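PDB 6HOX: binding domain (Hc) of Paraclostridial Mosquitocidal Protein 1 from Paraclostridium bifermentans, which probably binds receptors on host nerve cells, as the targeting domain of a botulinum-like neurotoxin specific for Anopheles mosquitoes. Local coordinates for residues L132-K137 and K177-Y182; W123-K128 and D222-Y227; H168-V173 and E237-S242; K159-N164 and L181-D186. One frame throughout, in Å; residues are numbered along the deposited sequence.

Interaction 1. Residues L132-K137 and K177-Y182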
# COMPACT_ATOMS: atom_id res chain seq x y z
N LEU A 132 -9.84 -10.77 -4.19
CA LEU A 132 -11.04 -10.06 -3.76
C LEU A 132 -12.19 -10.54 -4.64
O LEU A 132 -11.98 -10.78 -5.84
CB LEU A 132 -10.79 -8.55 -3.92
CG LEU A 132 -11.68 -7.61 -3.11
CD1 LEU A 132 -11.40 -7.71 -1.63
CD2 LEU A 132 -11.47 -6.18 -3.56
N VAL A 133 -13.36 -10.74 -4.03
CA VAL A 133 -14.59 -11.13 -4.70
C VAL A 133 -15.63 -10.04 -4.49
O VAL A 133 -15.88 -9.65 -3.34
CB VAL A 133 -15.15 -12.46 -4.15
CG1 VAL A 133 -16.46 -12.83 -4.84
CG2 VAL A 133 -14.12 -13.57 -4.29
N TRP A 134 -16.23 -9.59 -5.60
CA TRP A 134 -17.45 -8.82 -5.64
C TRP A 134 -18.54 -9.73 -6.21
O TRP A 134 -18.35 -10.32 -7.28
CB TRP A 134 -17.29 -7.54 -6.48
CG TRP A 134 -18.58 -6.88 -6.83
CD1 TRP A 134 -19.20 -6.87 -8.06
CD2 TRP A 134 -19.44 -6.14 -5.95
NE1 TRP A 134 -20.36 -6.15 -7.99
CE2 TRP A 134 -20.54 -5.70 -6.71
CE3 TRP A 134 -19.37 -5.78 -4.60
CZ2 TRP A 134 -21.56 -4.93 -6.16
CZ3 TRP A 134 -20.38 -5.03 -4.05
CH2 TRP A 134 -21.47 -4.62 -4.83
N ARG A 135 -19.65 -9.86 -5.50
CA ARG A 135 -20.74 -10.68 -6.00
C ARG A 135 -22.08 -9.96 -5.80
O ARG A 135 -22.31 -9.35 -4.73
CB ARG A 135 -20.76 -12.05 -5.32
CG ARG A 135 -21.99 -12.87 -5.70
CD ARG A 135 -22.00 -14.30 -5.22
NE ARG A 135 -20.85 -15.03 -5.74
CZ ARG A 135 -19.79 -15.35 -5.02
NH1 ARG A 135 -19.87 -15.36 -3.70
NH2 ARG A 135 -18.65 -15.67 -5.62
N MET A 136 -22.91 -10.03 -6.84
CA MET A 136 -24.31 -9.61 -6.85
C MET A 136 -25.20 -10.84 -7.11
O MET A 136 -24.86 -11.70 -7.95
CB MET A 136 -24.55 -8.58 -7.95
CG MET A 136 -23.90 -7.23 -7.64
SD MET A 136 -23.99 -6.05 -9.00
CE MET A 136 -23.01 -6.93 -10.20
N LYS A 137 -26.31 -10.94 -6.37
CA LYS A 137 -27.32 -11.96 -6.60
C LYS A 137 -28.70 -11.30 -6.54
O LYS A 137 -29.02 -10.60 -5.60
CB LYS A 137 -27.20 -13.09 -5.58
CG LYS A 137 -28.13 -14.27 -5.83
CD LYS A 137 -28.55 -15.00 -4.58
CE LYS A 137 -27.57 -16.04 -4.10
NZ LYS A 137 -28.21 -16.86 -3.05
N LYS A 177 -26.43 -2.40 -17.39
CA LYS A 177 -25.26 -2.37 -18.28
C LYS A 177 -24.12 -3.23 -17.73
O LYS A 177 -23.99 -4.39 -18.10
CB LYS A 177 -24.80 -0.94 -18.56
CG LYS A 177 -25.56 -0.24 -19.68
CD LYS A 177 -24.77 0.86 -20.35
CE LYS A 177 -25.60 1.65 -21.35
NZ LYS A 177 -24.83 2.76 -21.95
N ASP A 178 -23.26 -2.66 -16.88
CA ASP A 178 -22.08 -3.37 -16.46
C ASP A 178 -21.71 -3.03 -15.02
O ASP A 178 -22.08 -1.98 -14.47
CB ASP A 178 -20.89 -3.11 -17.38
CG ASP A 178 -20.58 -1.64 -17.59
OD1 ASP A 178 -21.42 -0.79 -17.19
OD2 ASP A 178 -19.52 -1.35 -18.16
N CYS A 179 -20.99 -3.98 -14.44
CA CYS A 179 -20.31 -3.87 -13.20
C CYS A 179 -18.80 -3.82 -13.48
O CYS A 179 -18.33 -4.66 -14.23
CB CYS A 179 -20.61 -5.11 -12.38
SG CYS A 179 -19.87 -4.98 -10.77
N THR A 180 -18.08 -2.86 -12.88
CA THR A 180 -16.62 -2.69 -13.17
C THR A 180 -15.84 -2.58 -11.86
O THR A 180 -16.27 -1.88 -10.94
CB THR A 180 -16.36 -1.47 -14.06
OG1 THR A 180 -17.13 -1.64 -15.25
CG2 THR A 180 -14.90 -1.29 -14.42
N LEU A 181 -14.69 -3.27 -11.79
CA LEU A 181 -13.82 -3.26 -10.62
C LEU A 181 -12.45 -2.66 -10.96
O LEU A 181 -11.85 -3.00 -11.99
CB LEU A 181 -13.65 -4.67 -10.05
CG LEU A 181 -12.97 -4.70 -8.68
CD1 LEU A 181 -13.57 -5.75 -7.77
CD2 LEU A 181 -11.47 -4.94 -8.81
N TYR A 182 -11.97 -1.81 -10.05
CA TYR A 182 -10.73 -1.06 -10.17
C TYR A 182 -9.86 -1.33 -8.94
O TYR A 182 -10.39 -1.44 -7.84
CB TYR A 182 -11.01 0.45 -10.23
CG TYR A 182 -11.85 0.95 -11.38
CD1 TYR A 182 -13.23 0.89 -11.32
CD2 TYR A 182 -11.28 1.54 -12.50
CE1 TYR A 182 -14.02 1.34 -12.37
CE2 TYR A 182 -12.06 2.01 -13.55
CZ TYR A 182 -13.43 1.90 -13.50
OH TYR A 182 -14.23 2.36 -14.52

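Interaction 2. Residues W123-K128 and D222-Y227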
# COMPACT_ATOMS: atom_id res chain seq x y z
N TRP A 123 -25.65 -7.99 -2.38
CA TRP A 123 -24.25 -7.97 -2.76
C TRP A 123 -23.36 -8.30 -1.55
O TRP A 123 -23.79 -8.19 -0.38
CB TRP A 123 -23.88 -6.62 -3.39
CG TRP A 123 -24.09 -5.43 -2.51
CD1 TRP A 123 -25.16 -4.59 -2.51
CD2 TRP A 123 -23.18 -4.94 -1.50
NE1 TRP A 123 -25.00 -3.63 -1.54
CE2 TRP A 123 -23.80 -3.80 -0.92
CE3 TRP A 123 -21.94 -5.34 -1.02
CZ2 TRP A 123 -23.20 -3.07 0.11
CZ3 TRP A 123 -21.35 -4.62 -0.00
CH2 TRP A 123 -21.97 -3.50 0.55
N LYS A 124 -22.13 -8.73 -1.85
CA LYS A 124 -21.11 -8.83 -0.83
C LYS A 124 -19.72 -8.65 -1.43
O LYS A 124 -19.49 -8.85 -2.62
CB LYS A 124 -21.19 -10.17 -0.11
CG LYS A 124 -20.96 -11.40 -0.97
CD LYS A 124 -20.74 -12.64 -0.14
CE LYS A 124 -21.96 -13.05 0.64
NZ LYS A 124 -21.72 -14.30 1.39
N ILE A 125 -18.80 -8.28 -0.55
CA ILE A 125 -17.36 -8.19 -0.80
C ILE A 125 -16.70 -9.25 0.08
O ILE A 125 -16.91 -9.24 1.31
CB ILE A 125 -16.84 -6.78 -0.49
CG1 ILE A 125 -17.43 -5.72 -1.42
CG2 ILE A 125 -15.32 -6.74 -0.53
CD1 ILE A 125 -17.37 -4.30 -0.89
N SER A 126 -15.96 -10.16 -0.56
CA SER A 126 -15.32 -11.31 0.06
C SER A 126 -13.84 -11.37 -0.30
O SER A 126 -13.37 -10.72 -1.22
CB SER A 126 -16.01 -12.59 -0.32
OG SER A 126 -17.36 -12.54 0.09
N LEU A 127 -13.12 -12.21 0.45
CA LEU A 127 -11.77 -12.57 0.16
C LEU A 127 -11.72 -14.06 -0.17
O LEU A 127 -12.48 -14.85 0.40
CB LEU A 127 -10.90 -12.26 1.38
CG LEU A 127 -10.80 -10.78 1.75
CD1 LEU A 127 -10.06 -10.59 3.07
CD2 LEU A 127 -10.13 -9.99 0.63
N LYS A 128 -10.82 -14.41 -1.10
CA LYS A 128 -10.61 -15.77 -1.54
C LYS A 128 -9.19 -15.93 -2.12
O LYS A 128 -8.84 -15.26 -3.08
CB LYS A 128 -11.62 -16.12 -2.63
CG LYS A 128 -11.53 -17.56 -3.13
CD LYS A 128 -12.45 -17.85 -4.28
CE LYS A 128 -12.60 -19.34 -4.52
NZ LYS A 128 -13.49 -19.61 -5.67
N ASP A 222 -10.66 1.67 5.40
CA ASP A 222 -10.80 3.10 5.54
C ASP A 222 -11.53 3.70 4.33
O ASP A 222 -11.38 3.25 3.20
CB ASP A 222 -9.44 3.77 5.80
CG ASP A 222 -9.57 5.19 6.35
OD1 ASP A 222 -10.59 5.45 7.04
OD2 ASP A 222 -8.68 6.02 6.06
N GLN A 223 -12.30 4.76 4.58
CA GLN A 223 -13.01 5.51 3.55
C GLN A 223 -13.86 4.53 2.71
O GLN A 223 -13.78 4.53 1.47
CB GLN A 223 -12.05 6.31 2.66
CG GLN A 223 -11.12 7.25 3.44
CD GLN A 223 -11.88 8.33 4.16
OE1 GLN A 223 -11.84 8.45 5.38
NE2 GLN A 223 -12.65 9.10 3.41
N PHE A 224 -14.68 3.71 3.39
CA PHE A 224 -15.64 2.90 2.68
C PHE A 224 -16.82 3.80 2.32
O PHE A 224 -17.61 4.22 3.19
CB PHE A 224 -16.05 1.66 3.48
CG PHE A 224 -16.94 0.72 2.72
CD1 PHE A 224 -18.29 1.00 2.53
CD2 PHE A 224 -16.44 -0.46 2.20
CE1 PHE A 224 -19.12 0.11 1.86
CE2 PHE A 224 -17.26 -1.35 1.52
CZ PHE A 224 -18.59 -1.06 1.34
N ASN A 225 -16.88 4.14 1.04
CA ASN A 225 -17.75 5.14 0.52
C ASN A 225 -18.77 4.48 -0.40
O ASN A 225 -18.42 3.56 -1.13
CB ASN A 225 -16.98 6.21 -0.25
CG ASN A 225 -16.04 7.00 0.63
OD1 ASN A 225 -16.03 6.83 1.85
ND2 ASN A 225 -15.23 7.84 0.00
N ILE A 226 -20.02 4.96 -0.32
CA ILE A 226 -21.08 4.65 -1.30
C ILE A 226 -21.49 5.95 -1.98
O ILE A 226 -21.73 6.97 -1.32
CB ILE A 226 -22.28 3.95 -0.64
CG1 ILE A 226 -21.87 2.68 0.10
CG2 ILE A 226 -23.34 3.68 -1.71
CD1 ILE A 226 -22.92 2.12 1.02
N TYR A 227 -21.56 5.90 -3.31
CA TYR A 227 -21.97 7.00 -4.14
C TYR A 227 -23.22 6.55 -4.90
O TYR A 227 -23.31 5.37 -5.29
CB TYR A 227 -20.91 7.40 -5.17
CG TYR A 227 -19.56 7.77 -4.61
CD1 TYR A 227 -18.65 6.80 -4.21
CD2 TYR A 227 -19.18 9.10 -4.48
CE1 TYR A 227 -17.41 7.14 -3.69
CE2 TYR A 227 -17.94 9.45 -3.97
CZ TYR A 227 -17.06 8.47 -3.56
OH TYR A 227 -15.86 8.82 -3.04

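Interaction 3. Residues H168-V173 and E237-S242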
# COMPACT_ATOMS: atom_id res chain seq x y z
N HIS A 168 -6.54 0.62 -3.02
CA HIS A 168 -7.78 1.33 -3.16
C HIS A 168 -8.63 0.56 -4.14
O HIS A 168 -8.18 0.29 -5.26
CB HIS A 168 -7.59 2.78 -3.64
CG HIS A 168 -8.88 3.52 -3.61
ND1 HIS A 168 -9.66 3.68 -4.72
CD2 HIS A 168 -9.56 4.09 -2.59
CE1 HIS A 168 -10.76 4.34 -4.40
NE2 HIS A 168 -10.74 4.57 -3.09
N ILE A 169 -9.84 0.21 -3.70
CA ILE A 169 -10.76 -0.59 -4.52
C ILE A 169 -11.94 0.29 -4.89
O ILE A 169 -12.47 1.00 -4.02
CB ILE A 169 -11.24 -1.84 -3.75
CG1 ILE A 169 -10.07 -2.61 -3.13
CG2 ILE A 169 -12.09 -2.73 -4.66
CD1 ILE A 169 -9.07 -3.11 -4.15
N THR A 170 -12.34 0.23 -6.17
CA THR A 170 -13.53 0.87 -6.64
C THR A 170 -14.36 -0.15 -7.43
O THR A 170 -13.83 -0.87 -8.26
CB THR A 170 -13.25 2.12 -7.51
OG1 THR A 170 -12.32 3.01 -6.88
CG2 THR A 170 -14.51 2.90 -7.84
N ILE A 171 -15.67 -0.19 -7.15
CA ILE A 171 -16.64 -1.04 -7.85
C ILE A 171 -17.78 -0.12 -8.31
O ILE A 171 -18.41 0.53 -7.49
CB ILE A 171 -17.15 -2.17 -6.91
CG1 ILE A 171 -16.03 -3.08 -6.43
CG2 ILE A 171 -18.27 -2.99 -7.53
CD1 ILE A 171 -16.38 -3.79 -5.15
N THR A 172 -18.02 -0.05 -9.62
CA THR A 172 -19.07 0.77 -10.17
C THR A 172 -20.15 -0.18 -10.72
O THR A 172 -19.84 -1.21 -11.35
CB THR A 172 -18.52 1.76 -11.21
OG1 THR A 172 -18.05 1.06 -12.36
CG2 THR A 172 -17.38 2.61 -10.67
N VAL A 173 -21.41 0.16 -10.44
CA VAL A 173 -22.57 -0.62 -10.87
C VAL A 173 -23.52 0.31 -11.63
O VAL A 173 -24.13 1.22 -11.06
CB VAL A 173 -23.24 -1.30 -9.67
CG1 VAL A 173 -24.45 -2.13 -10.07
CG2 VAL A 173 -22.23 -2.16 -8.91
N GLU A 237 -10.20 7.34 -11.63
CA GLU A 237 -8.80 7.76 -11.57
C GLU A 237 -8.68 9.02 -10.71
O GLU A 237 -7.80 9.13 -9.84
CB GLU A 237 -8.26 8.00 -12.98
CG GLU A 237 -6.76 8.19 -13.04
CD GLU A 237 -6.22 8.21 -14.45
OE1 GLU A 237 -6.67 9.06 -15.23
OE2 GLU A 237 -5.38 7.35 -14.79
N MET A 238 -9.58 9.97 -10.94
CA MET A 238 -9.63 11.24 -10.20
C MET A 238 -9.86 10.96 -8.70
O MET A 238 -9.24 11.59 -7.85
CB MET A 238 -10.75 12.09 -10.79
CG MET A 238 -11.05 13.39 -10.09
SD MET A 238 -12.39 14.27 -11.00
CE MET A 238 -11.76 14.27 -12.68
N LEU A 239 -10.78 10.03 -8.39
CA LEU A 239 -11.06 9.67 -6.99
C LEU A 239 -9.78 9.12 -6.34
O LEU A 239 -9.40 9.50 -5.20
CB LEU A 239 -12.19 8.63 -6.96
CG LEU A 239 -12.46 7.99 -5.59
CD1 LEU A 239 -12.87 9.05 -4.59
CD2 LEU A 239 -13.54 6.93 -5.70
N PHE A 240 -9.09 8.22 -7.05
CA PHE A 240 -7.88 7.62 -6.52
C PHE A 240 -6.83 8.70 -6.25
O PHE A 240 -6.22 8.72 -5.17
CB PHE A 240 -7.36 6.53 -7.46
CG PHE A 240 -6.01 5.98 -7.07
CD1 PHE A 240 -5.88 5.13 -5.98
CD2 PHE A 240 -4.87 6.31 -7.78
CE1 PHE A 240 -4.65 4.62 -5.62
CE2 PHE A 240 -3.63 5.81 -7.42
CZ PHE A 240 -3.52 4.94 -6.35
N ASN A 241 -6.63 9.58 -7.24
CA ASN A 241 -5.63 10.65 -7.19
C ASN A 241 -5.92 11.60 -6.03
O ASN A 241 -4.98 12.19 -5.46
CB ASN A 241 -5.56 11.41 -8.52
CG ASN A 241 -4.94 10.60 -9.62
OD1 ASN A 241 -4.16 9.68 -9.37
ND2 ASN A 241 -5.28 10.91 -10.86
N SER A 242 -7.20 11.73 -5.65
CA SER A 242 -7.59 12.70 -4.65
C SER A 242 -7.07 12.31 -3.27
O SER A 242 -7.04 13.14 -2.37
CB SER A 242 -9.09 12.92 -4.65
OG SER A 242 -9.79 11.85 -4.03

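Interaction 4. Residues K159-N164 and L181-D186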
# COMPACT_ATOMS: atom_id res chain seq x y z
N LYS A 159 -0.53 -4.49 -7.19
CA LYS A 159 -1.99 -4.76 -7.14
C LYS A 159 -2.43 -5.94 -6.26
O LYS A 159 -3.57 -5.91 -5.82
CB LYS A 159 -2.53 -4.90 -8.56
CG LYS A 159 -2.89 -3.56 -9.18
CD LYS A 159 -3.52 -3.63 -10.52
CE LYS A 159 -3.87 -2.25 -11.04
NZ LYS A 159 -2.66 -1.47 -11.36
N TYR A 160 -1.60 -6.95 -6.00
CA TYR A 160 -2.05 -8.15 -5.28
C TYR A 160 -2.63 -7.74 -3.91
O TYR A 160 -2.06 -6.90 -3.21
CB TYR A 160 -0.87 -9.12 -5.14
CG TYR A 160 -1.22 -10.47 -4.58
CD1 TYR A 160 -1.67 -11.48 -5.41
CD2 TYR A 160 -1.11 -10.72 -3.23
CE1 TYR A 160 -1.99 -12.73 -4.90
CE2 TYR A 160 -1.42 -11.96 -2.70
CZ TYR A 160 -1.87 -12.97 -3.54
OH TYR A 160 -2.18 -14.18 -3.02
N ILE A 161 -3.76 -8.35 -3.53
CA ILE A 161 -4.55 -7.91 -2.35
C ILE A 161 -3.88 -8.35 -1.04
O ILE A 161 -3.68 -7.52 -0.14
CB ILE A 161 -6.01 -8.39 -2.44
CG1 ILE A 161 -6.72 -7.85 -3.68
CG2 ILE A 161 -6.78 -8.09 -1.16
CD1 ILE A 161 -6.71 -6.34 -3.81
N SER A 162 -3.58 -9.65 -0.90
CA SER A 162 -3.01 -10.19 0.32
C SER A 162 -1.49 -9.96 0.33
O SER A 162 -0.71 -10.91 0.23
CB SER A 162 -3.37 -11.64 0.49
OG SER A 162 -4.78 -11.75 0.64
N SER A 163 -1.12 -8.68 0.47
CA SER A 163 0.24 -8.17 0.32
C SER A 163 0.69 -7.36 1.54
O SER A 163 1.88 -7.02 1.66
CB SER A 163 0.29 -7.29 -0.88
OG SER A 163 -0.57 -6.18 -0.70
N ASN A 164 -0.28 -6.98 2.39
CA ASN A 164 -0.12 -6.04 3.51
C ASN A 164 0.14 -4.61 3.04
O ASN A 164 0.49 -3.74 3.86
CB ASN A 164 0.99 -6.44 4.48
CG ASN A 164 0.75 -5.92 5.87
OD1 ASN A 164 -0.39 -5.86 6.32
ND2 ASN A 164 1.81 -5.52 6.56
N LEU A 181 -14.69 -3.27 -11.79
CA LEU A 181 -13.82 -3.26 -10.62
C LEU A 181 -12.45 -2.66 -10.96
O LEU A 181 -11.85 -3.00 -11.99
CB LEU A 181 -13.65 -4.67 -10.05
CG LEU A 181 -12.97 -4.70 -8.68
CD1 LEU A 181 -13.57 -5.75 -7.77
CD2 LEU A 181 -11.47 -4.94 -8.81
N TYR A 182 -11.97 -1.81 -10.05
CA TYR A 182 -10.73 -1.06 -10.17
C TYR A 182 -9.86 -1.33 -8.94
O TYR A 182 -10.39 -1.44 -7.84
CB TYR A 182 -11.01 0.45 -10.23
CG TYR A 182 -11.85 0.95 -11.38
CD1 TYR A 182 -13.23 0.89 -11.32
CD2 TYR A 182 -11.28 1.54 -12.50
CE1 TYR A 182 -14.02 1.34 -12.37
CE2 TYR A 182 -12.06 2.01 -13.55
CZ TYR A 182 -13.43 1.90 -13.50
OH TYR A 182 -14.23 2.36 -14.52
N ILE A 183 -8.53 -1.44 -9.13
CA ILE A 183 -7.54 -1.35 -8.04
C ILE A 183 -6.62 -0.17 -8.36
O ILE A 183 -6.12 -0.08 -9.50
CB ILE A 183 -6.76 -2.67 -7.85
CG1 ILE A 183 -7.69 -3.84 -7.54
CG2 ILE A 183 -5.72 -2.51 -6.74
CD1 ILE A 183 -7.05 -5.21 -7.57
N ASN A 184 -6.44 0.73 -7.38
CA ASN A 184 -5.59 1.90 -7.47
C ASN A 184 -5.95 2.69 -8.74
O ASN A 184 -5.08 3.15 -9.47
CB ASN A 184 -4.11 1.53 -7.38
CG ASN A 184 -3.74 0.88 -6.05
OD1 ASN A 184 -4.44 1.04 -5.05
ND2 ASN A 184 -2.65 0.12 -6.03
N GLY A 185 -7.25 2.85 -8.99
CA GLY A 185 -7.73 3.68 -10.07
C GLY A 185 -7.61 3.03 -11.44
O GLY A 185 -7.97 3.66 -12.43
N ASP A 186 -7.09 1.80 -11.52
CA ASP A 186 -6.98 1.04 -12.77
C ASP A 186 -8.08 -0.04 -12.86
O ASP A 186 -8.23 -0.89 -11.99
CB ASP A 186 -5.62 0.34 -12.88
CG ASP A 186 -4.43 1.27 -12.99
OD1 ASP A 186 -4.59 2.38 -13.54
OD2 ASP A 186 -3.34 0.87 -12.54
O HOH W 1 -1.70 -0.02 -8.96

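Interaction 1. Residues L132-K137 and K177-Y182
The indole nitrogen of Trp134 lies close to a sulfur. NE1 lies 3.1 Å from SG of Cys179, and this buried nitrogen has no hydrogen-bond partner anywhere in the model. SG also touches the neighbouring ring carbon, with Trp134 CD1 to Cys179 SG at 3.4 Å. The sulfur is 3.9 Å from the centroid of the five-membered ring of Trp134 and 61° off its normal. This is an oblique sulfur-aromatic contact. Cys179 holds SG anti to its own backbone N (chi1 -176°), which directs the sulfur at the pyrrole part of the indole. The two strands belong to the two facing sheets of the lectin-like beta sandwich in the N-terminal receptor-binding region. They run nearly antiparallel, with axes 9.7 Å apart, and meet through side chains, with no hydrogen bond between them. Met136 closes in beside the sulfur. Its chain bends at the thioether, and CE comes 3.7 Å from Cys179 CB. Further along, Leu181 CD1 packs on Trp134 CB at 4.3 Å. Ile171 of the neighbouring strand 167-174 touches both Trp134 and Leu181. On the far side of strand 132-137, Arg135 makes salt bridges to Glu111 and Asp145.

Interaction 2. Residues W123-K128 and D222-Y227
The Phe224 ring meets Trp123 and Ile125 with its edge. Ile125 CD1 lies in the ring plane, 3.8 Å from Phe224 CE2 and 4.1 Å from Phe224 CZ. Trp123 reaches the same end of the ring with the far corner of its benzo ring, CH2, which is 4.2 Å from Phe224 CZ. Seen from the indole, that approach is oblique. Other aromatic rings join from strands and loops nearby. Phe93 meets Phe224 with the planes about 25° apart, and Phe207 meets it edge-to-face. Phe83 is edge-to-face with Trp123, whose indole also meets that of Trp134.

With chi1 of Phe224 near trans (-174°), the ring extends from its strand toward the opposing sheet. Ile125 comes from the opposite direction and ends in CD1. The backbones stay well apart, with Ile125 CA and Phe224 CA 11.7 Å from each other. Such spacing is that of two sheets packed face to face, as in the concanavalin-like sandwich of this region. Strand 222-227 has a G1 beta bulge at Gln223 and Phe224, where both residues face one residue of strand 25-32.

No hydrogen bond or charge pair links the two segments. The touching side chains are buried and apolar, so this part of the sandwich interior is held by shape and by exclusion of water.

Interaction 3. Residues H168-V173 and E237-S242
His168 touches two successive helix residues, Leu239 and Phe240. Its CB lies in the plane of the Phe240 ring, at the edge, 3.7 Å from CD1 and 4.0 Å from CE1 of that ring. The two side chains slide past each other in opposite directions. Leu239 crosses His168 at about a right angle, and its CD2 sits at the edge of the imidazole, 4.0 Å from His168 CE1. The same methyl is 4.3 Å from Thr170 OG1, two residues along the strand. The first two torsions of His168 (chi1 -173°, chi2 -97°) together lay the CE1 edge beside the leucine.

Helix 233-241 thus packs on part of the outer face of the sheet that contains strand 167-174. The helix and strand segments run roughly antiparallel, their axes 10.0 Å apart. The other face of this strand looks into the lectin-like sandwich, where Ile169 and Ile171 pack on Leu132 and Trp134 of the opposing sheet.

Further residues frame the histidine. Trp94 of the adjacent strand meets its ring edge-to-face, and Tyr243 also meets it. The backbone N of His168 is hydrogen-bonded to Asn184 OD1. Phe240 also touches Phe244 and Asp379, a residue of the C-terminal, trefoil-type part, so the helix lies where the two halves of the binding domain approach. Ser242 OG donates to Leu239 O at 2.7 Å. The donor is tilted 23° from that carbonyl plane.

Interaction 4. Residues K159-N164 and L181-D186
Lys159 is extended through chi2 and chi3 and passes obliquely over Ile183, then bends at its last torsion (chi4 69°) and brings NZ to Asp186. Asp186 turns CG beside its own backbone N (chi1 -65°), and the two side chains cross at about a right angle. NZ donates to Asp186 OD2 at 2.7 Å in a salt bridge. OD2 accepts with its anti lone pair, away from the other carboxylate oxygen. A water 3.0 Å from Lys159 NZ accepts from it and also from Asn184 ND2. The lysine is thus joined to the turn directly at Asp186 and through water at Asn184. That turn is type I', from Ile183 to Asp186, and joins strands 178-183 and 186-192 in a beta hairpin with a two-residue loop. Ile183 and Asp186 bond to each other through both N-H and C=O groups. Asn184 and Gly185, at the corner, both have positive phi. The aliphatic part of the lysine packs on the hairpin, with Lys159 CG 3.9 Å from Ile183 CG2. More deeply buried, Ile161 CD1 meets Ile183 CD1 at 3.9 Å. Both isoleucines also touch Ile169 of strand 167-174. The loop 159-164 is further tied by Asn164, whose ND2 is hydrogen-bonded to Asp441.

In the fold
From the N terminus, strand 123-128 comes first. Interaction 2 closes its loop only at 222-227, and interactions 1 and 4 both fall within that span. Interaction 1 starts on the next strand, 132-137, and closes at 177-182. Interaction 4 starts later, in the loop 159-164, and ends on the same strand and its turn. Interaction 3 begins at 168-173 and closes at 237-242, so it crosses the other three. Interactions 1 and 2 join the two sheets of the sandwich. Interaction 4 fastens a loop to a hairpin end. Interaction 3 sets the helix on the sheet, on the face away from the sandwich interior.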